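Local coordinates for putative NAD dependent dehydrogenase (Micromonospora echinospora, PDB 6NOR), which binds NAD and probably acts as an oxidoreductase in the biosynthesis of the antibiotic gentamicin, at residues 36-41 against 305-310; 203-208 against 259-264; 282-285 against 289-292; 317-322 against 329-334. One frame throughout, in Å; residues are numbered along the deposited sequence.

Contact 1: 36-41 against 305-310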
loop_
_atom_site.group_PDB
_atom_site.type_symbol
_atom_site.label_atom_id
_atom_site.label_comp_id
_atom_site.label_asym_id
_atom_site.label_seq_id
_atom_site.Cartn_x
_atom_site.Cartn_y
_atom_site.Cartn_z
ATOM N N GLY A 36 13.290 -30.517 -5.864
ATOM C CA GLY A 36 12.844 -31.754 -6.468
ATOM C C GLY A 36 11.431 -32.099 -6.034
ATOM O O GLY A 36 10.650 -32.649 -6.801
ATOM N N GLY A 37 11.091 -31.761 -4.798
ATOM C CA GLY A 37 9.724 -31.939 -4.338
ATOM C C GLY A 37 8.716 -31.035 -5.043
ATOM O O GLY A 37 7.648 -31.484 -5.442
ATOM N N VAL A 38 9.048 -29.758 -5.186
ATOM C CA VAL A 38 8.188 -28.817 -5.894
ATOM C C VAL A 38 7.911 -29.291 -7.318
ATOM O O VAL A 38 6.764 -29.256 -7.784
ATOM C CB VAL A 38 8.807 -27.406 -5.958
ATOM C CG1 VAL A 38 7.913 -26.447 -6.780
ATOM C CG2 VAL A 38 9.043 -26.868 -4.555
ATOM N N HIS A 39 8.964 -29.721 -8.009
ATOM C CA HIS A 39 8.814 -30.165 -9.384
ATOM C C HIS A 39 7.990 -31.441 -9.450
ATOM O O HIS A 39 7.141 -31.594 -10.326
ATOM C CB HIS A 39 10.170 -30.388 -10.046
ATOM C CG HIS A 39 10.852 -29.134 -10.465
ATOM N ND1 HIS A 39 10.349 -28.313 -11.449
ATOM C CD2 HIS A 39 12.019 -28.576 -10.071
ATOM C CE1 HIS A 39 11.167 -27.296 -11.634
ATOM N NE2 HIS A 39 12.186 -27.429 -10.808
ATOM N N ALA A 40 8.241 -32.353 -8.525
ATOM C CA ALA A 40 7.465 -33.590 -8.422
ATOM C C ALA A 40 5.987 -33.288 -8.242
ATOM O O ALA A 40 5.133 -33.974 -8.805
ATOM C CB ALA A 40 7.957 -34.450 -7.263
ATOM N N GLU A 41 5.690 -32.259 -7.451
ATOM C CA GLU A 41 4.301 -31.891 -7.215
ATOM C C GLU A 41 3.712 -31.214 -8.440
ATOM O O GLU A 41 2.564 -31.446 -8.783
ATOM C CB GLU A 41 4.174 -30.986 -5.989
ATOM C CG GLU A 41 2.844 -30.275 -5.913
ATOM C CD GLU A 41 2.382 -30.007 -4.501
ATOM O OE1 GLU A 41 1.166 -29.758 -4.319
ATOM O OE2 GLU A 41 3.227 -30.041 -3.579
ATOM N N TRP A 305 -0.761 -16.649 -1.274
ATOM C CA TRP A 305 -1.683 -17.664 -1.784
ATOM C C TRP A 305 -1.068 -18.256 -3.048
ATOM O O TRP A 305 -0.358 -17.566 -3.761
ATOM C CB TRP A 305 -3.080 -17.079 -2.062
ATOM C CG TRP A 305 -3.072 -15.879 -2.965
ATOM C CD1 TRP A 305 -2.829 -14.583 -2.600
ATOM C CD2 TRP A 305 -3.357 -15.851 -4.371
ATOM N NE1 TRP A 305 -2.911 -13.758 -3.702
ATOM C CE2 TRP A 305 -3.232 -14.517 -4.797
ATOM C CE3 TRP A 305 -3.691 -16.835 -5.311
ATOM C CZ2 TRP A 305 -3.428 -14.136 -6.122
ATOM C CZ3 TRP A 305 -3.873 -16.463 -6.627
ATOM C CH2 TRP A 305 -3.743 -15.125 -7.020
ATOM N N GLU A 306 -1.338 -19.535 -3.299
ATOM C CA GLU A 306 -0.820 -20.280 -4.444
ATOM C C GLU A 306 0.634 -19.968 -4.782
ATOM O O GLU A 306 0.948 -19.582 -5.907
ATOM C CB GLU A 306 -1.703 -20.033 -5.672
ATOM C CG GLU A 306 -3.036 -20.756 -5.622
ATOM C CD GLU A 306 -3.810 -20.728 -6.939
ATOM O OE1 GLU A 306 -3.560 -19.855 -7.794
ATOM O OE2 GLU A 306 -4.694 -21.592 -7.116
ATOM N N TRP A 307 1.528 -20.160 -3.820
ATOM C CA TRP A 307 2.893 -19.697 -3.994
ATOM C C TRP A 307 3.612 -20.408 -5.144
ATOM O O TRP A 307 4.429 -19.808 -5.827
ATOM C CB TRP A 307 3.676 -19.819 -2.675
ATOM C CG TRP A 307 4.077 -21.187 -2.243
ATOM C CD1 TRP A 307 3.394 -22.026 -1.406
ATOM C CD2 TRP A 307 5.287 -21.867 -2.590
ATOM N NE1 TRP A 307 4.097 -23.197 -1.232
ATOM C CE2 TRP A 307 5.265 -23.120 -1.943
ATOM C CE3 TRP A 307 6.383 -21.537 -3.388
ATOM C CZ2 TRP A 307 6.291 -24.049 -2.078
ATOM C CZ3 TRP A 307 7.403 -22.456 -3.521
ATOM C CH2 TRP A 307 7.347 -23.704 -2.878
ATOM N N ILE A 308 3.274 -21.669 -5.392
ATOM C CA ILE A 308 3.921 -22.418 -6.456
ATOM C C ILE A 308 3.510 -21.925 -7.832
ATOM O O ILE A 308 4.353 -21.624 -8.661
ATOM C CB ILE A 308 3.621 -23.905 -6.349
ATOM C CG1 ILE A 308 4.185 -24.463 -5.040
ATOM C CG2 ILE A 308 4.215 -24.634 -7.521
ATOM C CD1 ILE A 308 4.009 -25.982 -4.877
ATOM N N ARG A 309 2.213 -21.841 -8.075
ATOM C CA ARG A 309 1.732 -21.280 -9.323
ATOM C C ARG A 309 2.141 -19.818 -9.509
ATOM O O ARG A 309 2.539 -19.400 -10.587
ATOM C CB ARG A 309 0.218 -21.398 -9.400
ATOM C CG ARG A 309 -0.348 -21.062 -10.754
ATOM C CD ARG A 309 -1.875 -21.172 -10.752
ATOM N NE ARG A 309 -2.354 -21.128 -12.123
ATOM C CZ ARG A 309 -2.492 -20.015 -12.833
ATOM N NH1 ARG A 309 -2.223 -18.837 -12.293
ATOM N NH2 ARG A 309 -2.911 -20.078 -14.085
ATOM N N ASN A 310 2.046 -19.033 -8.452
ATOM C CA ASN A 310 2.345 -17.626 -8.575
ATOM C C ASN A 310 3.832 -17.337 -8.747
ATOM O O ASN A 310 4.185 -16.293 -9.261
ATOM C CB ASN A 310 1.782 -16.871 -7.383
ATOM C CG ASN A 310 0.329 -16.526 -7.569
ATOM O OD1 ASN A 310 -0.112 -16.345 -8.684
ATOM N ND2 ASN A 310 -0.417 -16.418 -6.484
#
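Val38, on the first helix of the NAD-binding Rossmann fold, packs against Trp307 and Ile308 of the short helix 307-310, far along the chain. Helix 34-44 begins within a glycine-rich sequence (Gly31, Gly33, Gly36) that fits the GxGxxG pattern of dinucleotide-binding folds. The two helices approach through side chains alone, and the closest CA pair, Val38 and Ile308, is 7.7 Å apart. Val38 divides its two methyls between the partners. CG1, anti to the backbone N (chi1 177°), lies 4.2 Å from CG2 of Ile308, the two side chains running antiparallel past one another. CG2 comes obliquely to Trp307, 4.0 Å from CH2 at the far end of the indole. Trp307 and Ile308 also pack on each other, for CG1 of Ile308 sits over the centre of the indole, 3.5 Å above its plane, which probably limits the ring's rotation. The Trp307 side chain is about 7 Å from the bound NAD; it touches Phe34, and both Trp307 and Ile308 touch Tyr313, two residues that bind NAD. At the margin of the contact the carboxylate of Glu41 reaches alongside Ile308. Glu306 occupies the N-cap position of the short helix, and the turn is tied back on itself by Asn310, whose ND2 donates to Trp305 O at 3.0 Å, the donor standing above the carbonyl plane and the bond bent to 142° at the hydrogen.

Contact 2: 203-208 against 259-264; sequences VELCRW and EQLTVE
Leu205 and Val263 mark the closest approach of helix 203-208 to strand 260-264, their CA atoms 7.7 Å apart, with no hydrogen bond passing between the two backbones. The contact is carried by one methyl of the helix. Leu205 is directed toward the strand, and its CD1 does the touching: it meets CD1 of Leu261 at 4.2 Å, while CG2 of Val263 stands 4.4 Å from the same Leu205 CD1. Leu261 CD1 and Val263 CG2 are themselves 5.3 Å apart, and the leucine tip rests in the notch between them. The CB of Val263 is directed toward the helix; Leu261 starts off to the side, and the turn of its branch at chi2 (47°) brings CD1 round to the leucine. Phe151 of helix 149-157 touches Leu205, Leu261 and Val263 alike and joins them in one apolar cluster, all three being buried. Thr262, between the two strand residues, points away, as strand alternation requires. On the helix the neighbours of Leu205 look elsewhere: Arg207 forms a salt bridge with Asp336, and Trp208 stacks on His155. On the strand, Glu264 pairs with Arg175 of the third subunit. A helix packed on one face of a largely antiparallel sheet whose other face meets a neighbouring subunit is consistent with the C-terminal domain of the GFO/IDH/MocA family.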
loop_
_atom_site.group_PDB
_atom_site.type_symbol
_atom_site.label_atom_id
_atom_site.label_comp_id
_atom_site.label_asym_id
_atom_site.label_seq_id
_atom_site.Cartn_x
_atom_site.Cartn_y
_atom_site.Cartn_z
ATOM N N VAL A 203 19.008 -11.165 -12.688
ATOM C CA VAL A 203 19.592 -10.844 -13.989
ATOM C C VAL A 203 18.685 -11.316 -15.122
ATOM O O VAL A 203 18.490 -10.603 -16.085
ATOM C CB VAL A 203 20.989 -11.442 -14.145
ATOM C CG1 VAL A 203 21.463 -11.274 -15.563
ATOM C CG2 VAL A 203 21.957 -10.744 -13.191
ATOM N N GLU A 204 18.089 -12.490 -14.991
ATOM C CA GLU A 204 17.190 -12.961 -16.029
ATOM C C GLU A 204 15.970 -12.022 -16.156
ATOM O O GLU A 204 15.589 -11.646 -17.267
ATOM C CB GLU A 204 16.745 -14.408 -15.755
ATOM C CG GLU A 204 16.018 -15.075 -16.926
ATOM C CD GLU A 204 15.840 -16.600 -16.771
ATOM O OE1 GLU A 204 16.022 -17.123 -15.653
ATOM O OE2 GLU A 204 15.510 -17.274 -17.777
ATOM N N LEU A 205 15.388 -11.630 -15.022
ATOM C CA LEU A 205 14.243 -10.714 -15.007
ATOM C C LEU A 205 14.577 -9.368 -15.616
ATOM O O LEU A 205 13.807 -8.868 -16.414
ATOM C CB LEU A 205 13.729 -10.510 -13.592
ATOM C CG LEU A 205 12.985 -11.728 -13.061
ATOM C CD1 LEU A 205 12.814 -11.665 -11.541
ATOM C CD2 LEU A 205 11.638 -11.864 -13.776
ATOM N N CYS A 206 15.726 -8.794 -15.253
ATOM C CA CYS A 206 16.172 -7.525 -15.844
ATOM C C CYS A 206 16.238 -7.558 -17.368
ATOM O O CYS A 206 15.640 -6.713 -18.027
ATOM C CB CYS A 206 17.554 -7.123 -15.331
ATOM S SG CYS A 206 17.610 -6.183 -13.827
ATOM N N ARG A 207 17.008 -8.498 -17.916
ATOM C CA ARG A 207 17.122 -8.698 -19.369
ATOM C C ARG A 207 15.775 -8.744 -20.029
ATOM O O ARG A 207 15.501 -8.044 -20.984
ATOM C CB ARG A 207 17.801 -10.020 -19.702
ATOM C CG ARG A 207 19.252 -10.087 -19.558
ATOM C CD ARG A 207 19.730 -11.456 -20.054
ATOM N NE ARG A 207 19.925 -11.517 -21.504
ATOM C CZ ARG A 207 19.345 -12.414 -22.290
ATOM N NH1 ARG A 207 18.506 -13.304 -21.783
ATOM N NH2 ARG A 207 19.589 -12.415 -23.587
ATOM N N TRP A 208 14.957 -9.632 -19.499
ATOM C CA TRP A 208 13.668 -9.973 -20.058
ATOM C C TRP A 208 12.733 -8.793 -20.060
ATOM O O TRP A 208 12.094 -8.514 -21.064
ATOM C CB TRP A 208 13.076 -11.122 -19.265
ATOM C CG TRP A 208 11.684 -11.513 -19.615
ATOM C CD1 TRP A 208 11.220 -11.938 -20.837
ATOM C CD2 TRP A 208 10.576 -11.588 -18.715
ATOM N NE1 TRP A 208 9.889 -12.253 -20.744
ATOM C CE2 TRP A 208 9.472 -12.052 -19.452
ATOM C CE3 TRP A 208 10.410 -11.300 -17.357
ATOM C CZ2 TRP A 208 8.219 -12.234 -18.876
ATOM C CZ3 TRP A 208 9.160 -11.483 -16.784
ATOM C CH2 TRP A 208 8.084 -11.939 -17.543
ATOM N N GLU A 259 10.600 -13.067 2.397
ATOM C CA GLU A 259 10.998 -12.917 1.009
ATOM C C GLU A 259 10.448 -11.658 0.322
ATOM O O GLU A 259 9.276 -11.330 0.463
ATOM C CB GLU A 259 10.538 -14.154 0.244
ATOM C CG GLU A 259 11.524 -14.698 -0.755
ATOM C CD GLU A 259 11.072 -16.029 -1.313
ATOM O OE1 GLU A 259 11.774 -16.577 -2.189
ATOM O OE2 GLU A 259 10.008 -16.526 -0.874
ATOM N N GLN A 260 11.308 -10.958 -0.411
ATOM C CA GLN A 260 10.879 -9.817 -1.222
ATOM C C GLN A 260 11.330 -10.020 -2.663
ATOM O O GLN A 260 12.489 -10.331 -2.916
ATOM C CB GLN A 260 11.458 -8.478 -0.717
ATOM C CG GLN A 260 11.252 -8.102 0.726
ATOM C CD GLN A 260 11.950 -6.777 1.065
ATOM O OE1 GLN A 260 12.409 -6.071 0.180
ATOM N NE2 GLN A 260 12.036 -6.451 2.344
ATOM N N LEU A 261 10.436 -9.810 -3.616
ATOM C CA LEU A 261 10.848 -9.827 -5.012
ATOM C C LEU A 261 10.070 -8.785 -5.800
ATOM O O LEU A 261 8.864 -8.888 -5.962
ATOM C CB LEU A 261 10.684 -11.244 -5.623
ATOM C CG LEU A 261 11.061 -11.420 -7.102
ATOM C CD1 LEU A 261 12.412 -10.794 -7.448
ATOM C CD2 LEU A 261 11.002 -12.897 -7.578
ATOM N N THR A 262 10.777 -7.782 -6.301
ATOM C CA THR A 262 10.149 -6.706 -7.061
ATOM C C THR A 262 10.880 -6.367 -8.374
ATOM O O THR A 262 12.093 -6.523 -8.516
ATOM C CB THR A 262 10.048 -5.404 -6.232
ATOM O OG1 THR A 262 11.361 -4.911 -5.977
ATOM C CG2 THR A 262 9.319 -5.616 -4.880
ATOM N N VAL A 263 10.101 -5.874 -9.323
ATOM C CA VAL A 263 10.587 -5.482 -10.621
ATOM C C VAL A 263 10.092 -4.084 -10.935
ATOM O O VAL A 263 8.928 -3.775 -10.732
ATOM C CB VAL A 263 10.113 -6.437 -11.725
ATOM C CG1 VAL A 263 10.645 -5.973 -13.058
ATOM C CG2 VAL A 263 10.579 -7.862 -11.445
ATOM N N GLU A 264 10.986 -3.246 -11.433
ATOM C CA GLU A 264 10.668 -1.868 -11.761
ATOM C C GLU A 264 11.288 -1.509 -13.101
ATOM O O GLU A 264 12.467 -1.724 -13.324
ATOM C CB GLU A 264 11.183 -0.959 -10.655
ATOM C CG GLU A 264 10.850 0.502 -10.750
ATOM C CD GLU A 264 11.514 1.292 -9.608
ATOM O OE1 GLU A 264 10.938 2.305 -9.154
ATOM O OE2 GLU A 264 12.613 0.887 -9.153
#

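Contact 3: 282-285 against 289-292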
loop_
_atom_site.group_PDB
_atom_site.type_symbol
_atom_site.label_atom_id
_atom_site.label_comp_id
_atom_site.label_asym_id
_atom_site.label_seq_id
_atom_site.Cartn_x
_atom_site.Cartn_y
_atom_site.Cartn_z
ATOM N N VAL A 282 -3.433 -9.863 0.274
ATOM C CA VAL A 282 -4.002 -10.418 1.499
ATOM C C VAL A 282 -3.245 -9.886 2.705
ATOM O O VAL A 282 -2.022 -9.890 2.722
ATOM C CB VAL A 282 -3.958 -11.961 1.501
ATOM C CG1 VAL A 282 -4.532 -12.533 2.784
ATOM C CG2 VAL A 282 -4.691 -12.495 0.318
ATOM N N GLU A 283 -3.962 -9.417 3.712
ATOM C CA GLU A 283 -3.323 -8.959 4.943
ATOM C C GLU A 283 -3.937 -9.611 6.181
ATOM O O GLU A 283 -5.126 -9.908 6.228
ATOM C CB GLU A 283 -3.409 -7.446 5.053
ATOM C CG GLU A 283 -2.211 -6.828 5.693
ATOM C CD GLU A 283 -2.291 -5.320 5.737
ATOM O OE1 GLU A 283 -3.239 -4.759 5.151
ATOM O OE2 GLU A 283 -1.399 -4.698 6.354
ATOM N N ALA A 284 -3.110 -9.862 7.184
ATOM C CA ALA A 284 -3.621 -10.466 8.392
ATOM C C ALA A 284 -2.894 -9.958 9.620
ATOM O O ALA A 284 -1.759 -9.525 9.545
ATOM C CB ALA A 284 -3.527 -11.953 8.310
ATOM N N TYR A 285 -3.571 -10.000 10.755
ATOM C CA TYR A 285 -2.928 -9.720 12.012
ATOM C C TYR A 285 -3.411 -10.730 13.012
ATOM O O TYR A 285 -4.571 -11.092 12.998
ATOM C CB TYR A 285 -3.220 -8.287 12.509
ATOM C CG TYR A 285 -2.634 -8.059 13.881
ATOM C CD1 TYR A 285 -3.360 -8.375 15.033
ATOM C CD2 TYR A 285 -1.334 -7.605 14.030
ATOM C CE1 TYR A 285 -2.814 -8.217 16.286
ATOM C CE2 TYR A 285 -0.780 -7.431 15.282
ATOM C CZ TYR A 285 -1.528 -7.744 16.411
ATOM O OH TYR A 285 -0.990 -7.602 17.667
ATOM N N LYS A 289 -0.833 -16.763 16.823
ATOM C CA LYS A 289 -0.171 -17.141 15.580
ATOM C C LYS A 289 -1.151 -17.730 14.588
ATOM O O LYS A 289 -2.136 -18.329 14.979
ATOM C CB LYS A 289 0.963 -18.135 15.845
ATOM C CG LYS A 289 0.534 -19.467 16.421
ATOM C CD LYS A 289 1.725 -20.423 16.478
ATOM C CE LYS A 289 1.356 -21.778 17.072
ATOM N NZ LYS A 289 0.513 -22.603 16.157
ATOM N N PHE A 290 -0.887 -17.549 13.303
ATOM C CA PHE A 290 -1.651 -18.254 12.274
ATOM C C PHE A 290 -0.974 -19.571 11.991
ATOM O O PHE A 290 0.167 -19.598 11.568
ATOM C CB PHE A 290 -1.760 -17.429 10.984
ATOM C CG PHE A 290 -2.804 -16.344 11.034
ATOM C CD1 PHE A 290 -4.131 -16.629 10.797
ATOM C CD2 PHE A 290 -2.450 -15.040 11.308
ATOM C CE1 PHE A 290 -5.087 -15.629 10.833
ATOM C CE2 PHE A 290 -3.399 -14.030 11.337
ATOM C CZ PHE A 290 -4.717 -14.331 11.108
ATOM N N GLY A 291 -1.675 -20.664 12.232
ATOM C CA GLY A 291 -1.129 -21.982 11.977
ATOM C C GLY A 291 -0.711 -22.236 10.535
ATOM O O GLY A 291 0.334 -22.831 10.280
ATOM N N ALA A 292 -1.517 -21.781 9.583
ATOM C CA ALA A 292 -1.270 -22.136 8.195
ATOM C C ALA A 292 -0.379 -21.139 7.481
ATOM O O ALA A 292 -0.422 -21.044 6.264
ATOM C CB ALA A 292 -2.585 -22.286 7.442
#
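Phe290 meets the end of strand 282-285 with the tip of its ring, and the close packing of the contact is concentrated there. CE2 lies 3.7 Å from CB of Ala284, which approaches obliquely, and 3.6 Å from the backbone O of Tyr285, which sits at the ring edge near its plane. CZ shares both neighbours, at 3.9 Å from Ala284 CB and 3.8 Å from Tyr285 O. Chi1 of -79° places CG opposite the carbonyl carbon, and from there the ring extends to the strand. The CB of Tyr285 is directed away from the loop and its OH is bonded to Asn287, so the tyrosine contributes only its carbonyl here. Leu301 and, from the second subunit, Ala163 also pack on Phe290.

Outside the ring the segments do not touch. The nearest CA atoms, those of Tyr285 and Phe290, are 8.6 Å apart, and Lys289, Gly291 and Ala292 are exposed, though Gly291 N bonds Asp160 and Ala292 O bonds Arg153, both of the second subunit. The strand itself pairs antiparallel with a strand of that subunit, consistent with the domain swapping associated with this enzyme. With an alanine here the ring would be gone, which would probably leave a gap between Ala284, Leu301 and Ala163 of the second subunit. The weakly positive C-H edge near the Tyr285 oxygen may add a slight electrostatic attraction to the van der Waals packing, while hydrogen bonds of these segments run both within the chain and to the second subunit, none from one segment to the other.

Contact 4: 317-322 against 329-334; sequences DRQVVD and PMTHTP
Val320 and Met330 supply the apolar part of the contact: CG2 of the valine and CE of the methionine are 3.5 Å apart. The valine CB points away from the loop, but CG2 lies on the side of the methionine, and Met330, extended as far as SD and then bent (chi3 82°), brings its methyl across to it. Ala140, on the last strand of the parallel Rossmann sheet, touches both. The backbone also takes part, with Met330 CG 4.1 Å from the carbonyl O of Gln319.

These residues belong to the connection between helices 313-326 and 334-353, in which residues 329-333 lead back along the first helix before the second begins. Thr333 is at the N-cap position of that next helix, and its N bonds the carboxylate of Asp336, which would be one half of a capping box.

Polar groups meet without bonding. OE1 of Gln319 lies 3.8 Å from OG1 of Thr331, beyond hydrogen-bonding distance. Thr331 leans on its neighbour instead, its CG2 lying 3.5 Å above the His332 ring, toward the rim. On the flank, Asp322 forms salt bridges with Arg48 and with Arg328 of the connecting turn.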
loop_
_atom_site.group_PDB
_atom_site.type_symbol
_atom_site.label_atom_id
_atom_site.label_comp_id
_atom_site.label_asym_id
_atom_site.label_seq_id
_atom_site.Cartn_x
_atom_site.Cartn_y
_atom_site.Cartn_z
ATOM N N ASP A 317 7.011 -25.575 -16.116
ATOM C CA ASP A 317 7.013 -27.007 -16.319
ATOM C C ASP A 317 5.989 -27.441 -17.353
ATOM O O ASP A 317 6.198 -28.423 -18.026
ATOM C CB ASP A 317 6.796 -27.721 -15.000
ATOM C CG ASP A 317 8.007 -27.608 -14.096
ATOM O OD1 ASP A 317 8.842 -26.722 -14.369
ATOM O OD2 ASP A 317 8.126 -28.392 -13.133
ATOM N N ARG A 318 4.917 -26.687 -17.523
ATOM C CA ARG A 318 3.979 -27.029 -18.565
ATOM C C ARG A 318 4.611 -26.762 -19.919
ATOM O O ARG A 318 4.489 -27.548 -20.838
ATOM C CB ARG A 318 2.673 -26.258 -18.439
ATOM C CG ARG A 318 1.652 -26.705 -19.482
ATOM C CD ARG A 318 0.431 -25.816 -19.516
ATOM N NE ARG A 318 -0.192 -25.661 -18.202
ATOM C CZ ARG A 318 -0.357 -24.491 -17.589
ATOM N NH1 ARG A 318 0.060 -23.372 -18.171
ATOM N NH2 ARG A 318 -0.941 -24.436 -16.400
ATOM N N GLN A 319 5.308 -25.651 -20.034
ATOM C CA GLN A 319 5.935 -25.320 -21.293
ATOM C C GLN A 319 7.128 -26.214 -21.616
ATOM O O GLN A 319 7.415 -26.457 -22.778
ATOM C CB GLN A 319 6.358 -23.866 -21.286
ATOM C CG GLN A 319 5.164 -22.973 -21.368
ATOM C CD GLN A 319 5.531 -21.561 -21.685
ATOM O OE1 GLN A 319 6.473 -21.302 -22.441
ATOM N NE2 GLN A 319 4.788 -20.622 -21.108
ATOM N N VAL A 320 7.822 -26.700 -20.598
ATOM C CA VAL A 320 8.903 -27.641 -20.834
ATOM C C VAL A 320 8.370 -28.986 -21.358
ATOM O O VAL A 320 8.868 -29.528 -22.334
ATOM C CB VAL A 320 9.715 -27.866 -19.565
ATOM C CG1 VAL A 320 10.618 -29.045 -19.736
ATOM C CG2 VAL A 320 10.524 -26.609 -19.238
ATOM N N VAL A 321 7.329 -29.492 -20.721
ATOM C CA VAL A 321 6.658 -30.686 -21.175
ATOM C C VAL A 321 6.054 -30.524 -22.581
ATOM O O VAL A 321 6.134 -31.437 -23.389
ATOM C CB VAL A 321 5.576 -31.093 -20.180
ATOM C CG1 VAL A 321 4.714 -32.224 -20.746
ATOM C CG2 VAL A 321 6.219 -31.500 -18.855
ATOM N N ASP A 322 5.480 -29.362 -22.885
ATOM C CA ASP A 322 4.986 -29.089 -24.228
ATOM C C ASP A 322 6.120 -29.135 -25.252
ATOM O O ASP A 322 5.908 -29.548 -26.380
ATOM C CB ASP A 322 4.289 -27.723 -24.312
ATOM C CG ASP A 322 2.988 -27.659 -23.502
ATOM O OD1 ASP A 322 2.420 -28.720 -23.143
ATOM O OD2 ASP A 322 2.531 -26.527 -23.228
ATOM N N PRO A 329 8.273 -24.794 -29.424
ATOM C CA PRO A 329 9.542 -24.117 -29.116
ATOM C C PRO A 329 9.424 -23.219 -27.900
ATOM O O PRO A 329 8.404 -22.567 -27.711
ATOM C CB PRO A 329 9.825 -23.304 -30.377
ATOM C CG PRO A 329 8.477 -23.068 -30.972
ATOM C CD PRO A 329 7.677 -24.305 -30.677
ATOM N N MET A 330 10.441 -23.210 -27.053
ATOM C CA MET A 330 10.321 -22.474 -25.804
ATOM C C MET A 330 10.617 -20.988 -25.958
ATOM O O MET A 330 11.376 -20.569 -26.822
ATOM C CB MET A 330 11.223 -23.084 -24.734
ATOM C CG MET A 330 10.635 -24.342 -24.121
ATOM S SD MET A 330 11.801 -25.197 -23.098
ATOM C CE MET A 330 11.644 -24.251 -21.613
ATOM N N THR A 331 9.971 -20.203 -25.110
ATOM C CA THR A 331 10.198 -18.775 -25.028
ATOM C C THR A 331 11.601 -18.467 -24.524
ATOM O O THR A 331 12.291 -17.607 -25.044
ATOM C CB THR A 331 9.183 -18.139 -24.095
ATOM O OG1 THR A 331 7.861 -18.458 -24.550
ATOM C CG2 THR A 331 9.402 -16.623 -24.002
ATOM N N HIS A 332 12.010 -19.203 -23.504
ATOM C CA HIS A 332 13.305 -19.020 -22.888
ATOM C C HIS A 332 14.223 -20.210 -23.173
ATOM O O HIS A 332 13.919 -21.349 -22.843
ATOM C CB HIS A 332 13.109 -18.773 -21.398
ATOM C CG HIS A 332 12.112 -17.694 -21.120
ATOM N ND1 HIS A 332 12.422 -16.355 -21.220
ATOM C CD2 HIS A 332 10.803 -17.754 -20.772
ATOM C CE1 HIS A 332 11.352 -15.636 -20.945
ATOM N NE2 HIS A 332 10.357 -16.457 -20.671
ATOM N N THR A 333 15.348 -19.921 -23.807
ATOM C CA THR A 333 16.195 -20.943 -24.411
ATOM C C THR A 333 17.567 -20.978 -23.761
ATOM O O THR A 333 17.882 -20.119 -22.943
ATOM C CB THR A 333 16.365 -20.675 -25.904
ATOM O OG1 THR A 333 17.079 -19.446 -26.071
ATOM C CG2 THR A 333 15.004 -20.576 -26.578
ATOM N N PRO A 334 18.390 -21.977 -24.114
ATOM C CA PRO A 334 19.759 -22.000 -23.590
ATOM C C PRO A 334 20.585 -20.751 -23.893
ATOM O O PRO A 334 21.485 -20.453 -23.133
ATOM C CB PRO A 334 20.355 -23.226 -24.280
ATOM C CG PRO A 334 19.179 -24.156 -24.389
ATOM C CD PRO A 334 18.035 -23.265 -24.754
#

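Contact 2 is the most purely apolar of the four and lies in the core of the C-terminal domain. Contacts 1 and 4 are partly buried: contact 1 has a carboxylate at its margin, contact 4 a glutamine among its main partners. Contact 3, also buried, stands farthest from the centre of the chain, about 28 Å, and is also packed on by the second subunit, which touches contact 1 as well. Strand 282-286 (contact 3), helix 307-310 (contact 1) and helix 313-326 (contact 4) follow one another in the chain; Val282 packs on Trp305, and His39 probably hydrogen-bonds Asp317. Contact 4 reaches contact 2 where His332 packs on Trp208. None has a hydrogen bond across its two segments.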